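Local coordinates for protein possible prolidase (Bifidobacterium longum NCC2705, PDB 2P9B) that is a putative prolidase of the amidohydrolase family that probably hydrolyses carbon-nitrogen bonds other than peptide bonds, at residues 140-146 with 159-164; 209-215 with 247-251. All blocks are in the same frame, centred on the assembly; numbering follows the deposited sequence.

Contact 1 (140-146 with 159-164)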
ATOM      1  N   TYR A 140       8.690 -12.133 -12.970  1.00 14.42           N
ATOM      2  CA  TYR A 140       8.714 -12.665 -11.617  1.00 14.48           C
ATOM      3  C   TYR A 140       9.924 -12.191 -10.816  1.00 14.19           C
ATOM      4  O   TYR A 140      10.348 -12.836  -9.850  1.00 14.02           O
ATOM      5  CB  TYR A 140       8.624 -14.191 -11.679  1.00 14.94           C
ATOM      6  CG  TYR A 140       7.308 -14.622 -12.285  1.00 15.45           C
ATOM      7  CD1 TYR A 140       6.102 -14.304 -11.662  1.00 15.10           C
ATOM      8  CD2 TYR A 140       7.259 -15.264 -13.525  1.00 18.45           C
ATOM      9  CE1 TYR A 140       4.875 -14.603 -12.254  1.00 16.03           C
ATOM     10  CE2 TYR A 140       6.031 -15.569 -14.129  1.00 17.35           C
ATOM     11  CZ  TYR A 140       4.846 -15.234 -13.487  1.00 16.75           C
ATOM     12  OH  TYR A 140       3.632 -15.515 -14.077  1.00 16.48           O
ATOM     13  N   GLU A 141      10.443 -11.025 -11.202  1.00 14.14           N
ATOM     14  CA  GLU A 141      11.597 -10.425 -10.542  1.00 14.51           C
ATOM     15  C   GLU A 141      11.298  -9.970  -9.115  1.00 12.82           C
ATOM     16  O   GLU A 141      12.201  -9.919  -8.276  1.00 13.32           O
ATOM     17  CB  GLU A 141      12.129  -9.236 -11.361  1.00 15.53           C
ATOM     18  CG  GLU A 141      11.217  -8.004 -11.446  1.00 16.12           C
ATOM     19  CD  GLU A 141       9.999  -8.199 -12.340  1.00 18.40           C
ATOM     20  OE1 GLU A 141       9.982  -9.158 -13.140  1.00 19.74           O
ATOM     21  OE2 GLU A 141       9.063  -7.379 -12.256  1.00 19.37           O
ATOM     22  N   VAL A 142      10.046  -9.619  -8.836  1.00 12.53           N
ATOM     23  CA  VAL A 142       9.698  -9.191  -7.483  1.00 11.58           C
ATOM     24  C   VAL A 142       9.562 -10.427  -6.602  1.00 11.97           C
ATOM     25  O   VAL A 142       9.885 -10.393  -5.416  1.00 12.77           O
ATOM     26  CB  VAL A 142       8.391  -8.364  -7.451  1.00 12.23           C
ATOM     27  CG1 VAL A 142       8.141  -7.837  -6.038  1.00 11.78           C
ATOM     28  CG2 VAL A 142       8.508  -7.188  -8.412  1.00 12.46           C
ATOM     29  N   VAL A 143       9.092 -11.528  -7.179  1.00 12.94           N
ATOM     30  CA  VAL A 143       8.977 -12.759  -6.411  1.00 12.35           C
ATOM     31  C   VAL A 143      10.390 -13.119  -5.954  1.00 12.68           C
ATOM     32  O   VAL A 143      10.618 -13.476  -4.804  1.00 13.08           O
ATOM     33  CB  VAL A 143       8.412 -13.914  -7.268  1.00 12.56           C
ATOM     34  CG1 VAL A 143       8.556 -15.240  -6.526  1.00 13.24           C
ATOM     35  CG2 VAL A 143       6.945 -13.655  -7.573  1.00 12.13           C
ATOM     36  N   THR A 144      11.339 -13.006  -6.872  1.00 13.82           N
ATOM     37  CA  THR A 144      12.725 -13.307  -6.567  1.00 13.67           C
ATOM     38  C   THR A 144      13.244 -12.427  -5.436  1.00 13.91           C
ATOM     39  O   THR A 144      13.845 -12.926  -4.482  1.00 14.86           O
ATOM     40  CB  THR A 144      13.595 -13.117  -7.814  1.00 15.33           C
ATOM     41  OG1 THR A 144      13.161 -14.035  -8.822  1.00 17.12           O
ATOM     42  CG2 THR A 144      15.058 -13.367  -7.497  1.00 17.37           C
ATOM     43  N   LEU A 145      13.006 -11.123  -5.545  1.00 13.31           N
ATOM     44  CA  LEU A 145      13.446 -10.165  -4.533  1.00 12.01           C
ATOM     45  C   LEU A 145      12.802 -10.467  -3.179  1.00 12.02           C
ATOM     46  O   LEU A 145      13.472 -10.479  -2.145  1.00 12.91           O
ATOM     47  CB  LEU A 145      13.093  -8.738  -4.971  1.00 12.32           C
ATOM     48  CG  LEU A 145      13.423  -7.617  -3.977  1.00 12.12           C
ATOM     49  CD1 LEU A 145      14.919  -7.570  -3.734  1.00 13.92           C
ATOM     50  CD2 LEU A 145      12.927  -6.280  -4.530  1.00 12.70           C
ATOM     51  N   ARG A 146      11.497 -10.712  -3.191  1.00 11.41           N
ATOM     52  CA  ARG A 146      10.775 -11.033  -1.968  1.00 11.57           C
ATOM     53  C   ARG A 146      11.399 -12.245  -1.280  1.00 12.05           C
ATOM     54  O   ARG A 146      11.592 -12.252  -0.064  1.00 13.66           O
ATOM     55  CB  ARG A 146       9.310 -11.344  -2.285  1.00 11.72           C
ATOM     56  CG  ARG A 146       8.493 -11.807  -1.087  1.00 11.47           C
ATOM     57  CD  ARG A 146       7.266 -12.575  -1.553  1.00 13.46           C
ATOM     58  NE  ARG A 146       7.640 -13.892  -2.076  1.00 12.12           N
ATOM     59  CZ  ARG A 146       6.898 -14.613  -2.909  1.00 12.32           C
ATOM     60  NH1 ARG A 146       5.727 -14.153  -3.339  1.00 12.21           N
ATOM     61  NH2 ARG A 146       7.319 -15.808  -3.300  1.00 12.86           N
ATOM     62  N   ILE A 159       7.309  -7.938   1.254  1.00 10.56           N
ATOM     63  CA  ILE A 159       6.653  -7.775  -0.037  1.00 10.66           C
ATOM     64  C   ILE A 159       5.601  -8.800  -0.442  1.00  9.94           C
ATOM     65  O   ILE A 159       5.811 -10.010  -0.316  1.00 12.48           O
ATOM     66  CB  ILE A 159       7.707  -7.763  -1.192  1.00 10.10           C
ATOM     67  CG1 ILE A 159       8.708  -6.625  -0.991  1.00 10.15           C
ATOM     68  CG2 ILE A 159       7.008  -7.624  -2.547  1.00 13.22           C
ATOM     69  CD1 ILE A 159       9.844  -6.634  -2.020  1.00 12.58           C
ATOM     70  N   LEU A 160       4.453  -8.303  -0.898  1.00 10.67           N
ATOM     71  CA  LEU A 160       3.417  -9.170  -1.444  1.00 10.08           C
ATOM     72  C   LEU A 160       3.586  -8.891  -2.933  1.00 11.68           C
ATOM     73  O   LEU A 160       3.262  -7.801  -3.404  1.00 11.69           O
ATOM     74  CB  LEU A 160       2.019  -8.763  -0.989  1.00 11.34           C
ATOM     75  CG  LEU A 160       1.545  -9.362   0.335  1.00 12.14           C
ATOM     76  CD1 LEU A 160       2.274  -8.711   1.500  1.00 15.74           C
ATOM     77  CD2 LEU A 160       0.045  -9.154   0.451  1.00 13.96           C
ATOM     78  N   ALA A 161       4.122  -9.867  -3.659  1.00 10.65           N
ATOM     79  CA  ALA A 161       4.374  -9.727  -5.093  1.00 10.85           C
ATOM     80  C   ALA A 161       3.237 -10.299  -5.928  1.00 10.15           C
ATOM     81  O   ALA A 161       2.810 -11.426  -5.717  1.00 11.67           O
ATOM     82  CB  ALA A 161       5.688 -10.425  -5.457  1.00 10.19           C
ATOM     83  N   SER A 162       2.773  -9.511  -6.892  1.00 10.19           N
ATOM     84  CA  SER A 162       1.668  -9.910  -7.749  1.00  9.94           C
ATOM     85  C   SER A 162       2.072 -10.581  -9.053  1.00 10.96           C
ATOM     86  O   SER A 162       1.244 -11.228  -9.693  1.00 12.24           O
ATOM     87  CB  SER A 162       0.852  -8.677  -8.117  1.00 10.48           C
ATOM     88  OG  SER A 162       1.616  -7.852  -8.987  1.00 13.05           O
ATOM     89  N   GLY A 163       3.329 -10.432  -9.453  1.00 11.44           N
ATOM     90  CA  GLY A 163       3.717 -10.979 -10.741  1.00 11.73           C
ATOM     91  C   GLY A 163       3.043 -10.063 -11.754  1.00 13.50           C
ATOM     92  O   GLY A 163       2.559  -8.993 -11.375  1.00 12.32           O
ATOM     93  N   PRO A 164       2.991 -10.428 -13.042  1.00 13.27           N
ATOM     94  CA  PRO A 164       2.332  -9.522 -13.994  1.00 13.71           C
ATOM     95  C   PRO A 164       0.828  -9.415 -13.765  1.00 13.62           C
ATOM     96  O   PRO A 164       0.183 -10.379 -13.360  1.00 13.68           O
ATOM     97  CB  PRO A 164       2.679 -10.130 -15.357  1.00 16.78           C
ATOM     98  CG  PRO A 164       2.978 -11.568 -15.047  1.00 18.56           C
ATOM     99  CD  PRO A 164       3.700 -11.513 -13.738  1.00 15.05           C
TER
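The start of helix 141-150 runs back along the end of strand 158-160 and the loop after it, with Tyr-140 CA 5.3 Å from Gly-163 CA and Arg-146 CA 5.6 Å from Ile-159 CA. Val-142 fills the middle: its CG1, anti to the backbone N (chi1 -175°), rests 3.6 Å from Ala-161 CB and also meets Ile-159 CG2. One turn on, Leu-145 CD2 lies 4.0 Å from Ile-159 CD1, the two side chains crossing at about a right angle. The aliphatic part of Arg-146 passes beside Ile-159, CD 3.2 Å from Ile-159 O, and a bend at chi3 (72°) turns the guanidinium toward Asn-200 and Gly-198 O, which NH1 binds. At the N-cap, Tyr-140 CE1 approaches Pro-164 CD to 3.6 Å and lies 4.1 Å from Gly-163 CA, while its hydroxyl bonds to Asn-194. Replacing Tyr-140 with alanine would probably leave Pro-164 without this neighbour and Asn-194 OD1 without its phenolic partner. No hydrogen bond joins the two segments, so this half of the beta-alpha-beta crossover is held mainly by apolar contact, with the Tyr-140 hydroxyl and Arg-146 NH1 finding their partners in the residues around it.

Contact 2 (209-215 with 247-251)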
ATOM      1  N   GLY A 209      -7.677   2.773 -17.485  1.00 24.78           N
ATOM      2  CA  GLY A 209      -7.113   3.647 -16.467  1.00 25.92           C
ATOM      3  C   GLY A 209      -7.823   4.968 -16.217  1.00 26.03           C
ATOM      4  O   GLY A 209      -8.902   5.222 -16.754  1.00 25.76           O
ATOM      5  N   VAL A 210      -7.202   5.811 -15.396  1.00 26.17           N
ATOM      6  CA  VAL A 210      -7.748   7.121 -15.041  1.00 26.61           C
ATOM      7  C   VAL A 210      -8.018   8.024 -16.245  1.00 26.31           C
ATOM      8  O   VAL A 210      -8.959   8.818 -16.233  1.00 25.19           O
ATOM      9  CB  VAL A 210      -6.800   7.875 -14.076  1.00 27.82           C
ATOM     10  CG1 VAL A 210      -7.300   9.296 -13.847  1.00 29.04           C
ATOM     11  CG2 VAL A 210      -6.712   7.135 -12.749  1.00 28.59           C
ATOM     12  N   THR A 211      -7.195   7.908 -17.282  1.00 25.48           N
ATOM     13  CA  THR A 211      -7.366   8.734 -18.474  1.00 24.91           C
ATOM     14  C   THR A 211      -8.326   8.119 -19.487  1.00 24.52           C
ATOM     15  O   THR A 211      -8.495   8.646 -20.586  1.00 24.00           O
ATOM     16  CB  THR A 211      -6.015   8.988 -19.170  1.00 25.99           C
ATOM     17  OG1 THR A 211      -5.424   7.737 -19.535  1.00 25.91           O
ATOM     18  CG2 THR A 211      -5.074   9.744 -18.238  1.00 26.09           C
ATOM     19  N   ASP A 212      -8.959   7.012 -19.111  1.00 23.55           N
ATOM     20  CA  ASP A 212      -9.904   6.340 -19.993  1.00 24.29           C
ATOM     21  C   ASP A 212     -11.345   6.627 -19.587  1.00 23.04           C
ATOM     22  O   ASP A 212     -11.617   7.063 -18.469  1.00 21.84           O
ATOM     23  CB  ASP A 212      -9.674   4.825 -19.987  1.00 26.69           C
ATOM     24  CG  ASP A 212      -8.350   4.429 -20.616  1.00 30.69           C
ATOM     25  OD1 ASP A 212      -8.051   4.915 -21.728  1.00 32.11           O
ATOM     26  OD2 ASP A 212      -7.617   3.623 -20.005  1.00 31.47           O
ATOM     27  N   ALA A 213     -12.265   6.378 -20.508  1.00 22.32           N
ATOM     28  CA  ALA A 213     -13.677   6.607 -20.246  1.00 22.02           C
ATOM     29  C   ALA A 213     -14.185   5.594 -19.232  1.00 21.94           C
ATOM     30  O   ALA A 213     -13.602   4.523 -19.062  1.00 21.14           O
ATOM     31  CB  ALA A 213     -14.471   6.488 -21.535  1.00 22.65           C
ATOM     32  N   GLN A 214     -15.263   5.950 -18.545  1.00 21.40           N
ATOM     33  CA  GLN A 214     -15.879   5.055 -17.584  1.00 21.96           C
ATOM     34  C   GLN A 214     -16.887   4.284 -18.416  1.00 23.14           C
ATOM     35  O   GLN A 214     -17.907   4.824 -18.841  1.00 21.81           O
ATOM     36  CB  GLN A 214     -16.565   5.849 -16.476  1.00 21.96           C
ATOM     37  CG  GLN A 214     -15.582   6.656 -15.652  1.00 21.06           C
ATOM     38  CD  GLN A 214     -16.246   7.450 -14.551  1.00 23.71           C
ATOM     39  OE1 GLN A 214     -17.073   8.327 -14.810  1.00 22.61           O
ATOM     40  NE2 GLN A 214     -15.887   7.149 -13.308  1.00 21.56           N
ATOM     41  N   GLU A 215     -16.576   3.018 -18.664  1.00 24.25           N
ATOM     42  CA  GLU A 215     -17.411   2.168 -19.494  1.00 26.19           C
ATOM     43  C   GLU A 215     -18.620   1.521 -18.832  1.00 26.42           C
ATOM     44  O   GLU A 215     -18.701   1.394 -17.608  1.00 24.71           O
ATOM     45  CB  GLU A 215     -16.541   1.077 -20.129  1.00 27.67           C
ATOM     46  CG  GLU A 215     -15.641   1.561 -21.256  1.00 33.36           C
ATOM     47  CD  GLU A 215     -16.421   1.918 -22.506  1.00 36.58           C
ATOM     48  OE1 GLU A 215     -17.209   1.072 -22.974  1.00 40.50           O
ATOM     49  OE2 GLU A 215     -16.245   3.040 -23.026  1.00 39.75           O
ATOM     50  N   ALA A 247     -10.319  -0.595 -10.877  1.00 15.02           N
ATOM     51  CA  ALA A 247     -11.592  -0.246 -11.498  1.00 15.70           C
ATOM     52  C   ALA A 247     -11.894   1.218 -11.218  1.00 16.91           C
ATOM     53  O   ALA A 247     -11.825   1.658 -10.071  1.00 16.70           O
ATOM     54  CB  ALA A 247     -12.699  -1.128 -10.941  1.00 15.85           C
ATOM     55  N   GLN A 248     -12.216   1.968 -12.268  1.00 17.03           N
ATOM     56  CA  GLN A 248     -12.529   3.387 -12.123  1.00 17.06           C
ATOM     57  C   GLN A 248     -13.941   3.751 -12.589  1.00 17.99           C
ATOM     58  O   GLN A 248     -14.198   4.876 -13.020  1.00 18.97           O
ATOM     59  CB  GLN A 248     -11.487   4.252 -12.857  1.00 17.85           C
ATOM     60  CG  GLN A 248     -10.962   3.709 -14.191  1.00 18.00           C
ATOM     61  CD  GLN A 248     -12.003   3.699 -15.304  1.00 18.97           C
ATOM     62  OE1 GLN A 248     -11.862   4.397 -16.316  1.00 19.95           O
ATOM     63  NE2 GLN A 248     -13.042   2.901 -15.129  1.00 16.66           N
ATOM     64  N   SER A 249     -14.854   2.792 -12.481  1.00 17.53           N
ATOM     65  CA  SER A 249     -16.241   3.007 -12.875  1.00 17.86           C
ATOM     66  C   SER A 249     -17.129   2.120 -12.019  1.00 16.94           C
ATOM     67  O   SER A 249     -16.723   1.039 -11.605  1.00 15.80           O
ATOM     68  CB  SER A 249     -16.447   2.646 -14.346  1.00 18.91           C
ATOM     69  OG  SER A 249     -16.347   1.243 -14.545  1.00 21.25           O
ATOM     70  N   PRO A 250     -18.359   2.567 -11.743  1.00 16.51           N
ATOM     71  CA  PRO A 250     -19.273   1.764 -10.924  1.00 16.42           C
ATOM     72  C   PRO A 250     -19.501   0.361 -11.490  1.00 16.10           C
ATOM     73  O   PRO A 250     -19.608  -0.604 -10.739  1.00 15.63           O
ATOM     74  CB  PRO A 250     -20.551   2.597 -10.917  1.00 17.09           C
ATOM     75  CG  PRO A 250     -20.033   3.994 -11.004  1.00 17.76           C
ATOM     76  CD  PRO A 250     -18.946   3.882 -12.051  1.00 17.71           C
ATOM     77  N   GLU A 251     -19.590   0.244 -12.811  1.00 15.64           N
ATOM     78  CA  GLU A 251     -19.801  -1.065 -13.410  1.00 15.86           C
ATOM     79  C   GLU A 251     -18.600  -1.969 -13.142  1.00 15.61           C
ATOM     80  O   GLU A 251     -18.760  -3.150 -12.834  1.00 15.05           O
ATOM     81  CB  GLU A 251     -20.029  -0.942 -14.917  1.00 17.70           C
ATOM     82  CG  GLU A 251     -20.329  -2.266 -15.608  1.00 18.38           C
ATOM     83  CD  GLU A 251     -21.477  -3.034 -14.959  1.00 19.22           C
ATOM     84  OE1 GLU A 251     -22.397  -2.395 -14.408  1.00 19.25           O
ATOM     85  OE2 GLU A 251     -21.470  -4.281 -15.020  1.00 20.13           O
TER
HETATM   86  O   HOH W   1     -14.452   1.766 -17.053  1.00 17.81           O
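A direct hydrogen bond joins the loop 209-215 to the segment 247-251: Gln-214 NE2 donates to Gln-248 O at 2.8 Å. It is nearly straight (168° at the hydrogen), with the acceptor close to the plane of the Gln-214 amide and the donor tilted 16° from the carbonyl plane. The side chain of Gln-214 reaches it extended beyond CG. A second link is made by water 1, which accepts from Glu-215 N and lies 3.2 Å from Ser-249 OG in a hydrogen bond; that hydroxyl also caps the helix at Gly-252 N. Within the loop, Gly-209 N bonds to Asp-212 OD2 on its anti lone pair, and Asp-212 N returns to Gly-209 O, closing a type I turn.

Van der Waals contacts complete the interface. Gln-248 brings its CG to 3.6 Å from Gly-209 O, and a bend at chi2 (69°) folds the chain toward the turn. Gln-214 CB rests 3.8 Å from Ser-249 CB, and Glu-251 CB lies equally far from Glu-215 O.

The loop follows strand 202-205, whereas Gln-248 and Ser-249 connect strand 243-247 to helix 250-259. These two strands are adjacent and parallel, so the contact ties together neighbouring strand-to-helix connections, with helices 313-335 and 295-303 packing against Val-210 and Thr-211.

Both segments of contact 1 precede those of contact 2 in the chain; the centres of the two contacts lie 27 Å apart and their nearest atoms about 14 Å, so neither touches the other. Both belong to the amidohydrolase part of the protein, a family of the TIM-barrel kind, but they involve different groups of strands. Contact 1 packs a helix of the unit 129-134, 141-150, 158-160 onto its following strand and loop, whereas contact 2 joins connections after the parallel strands 202-205 and 243-247. The first is largely buried and apolar, the second partly buried and polar. Contact 1 thus lies within one beta-alpha-beta unit, while contact 2 bridges two later strand-to-helix connections at a separate place in the fold.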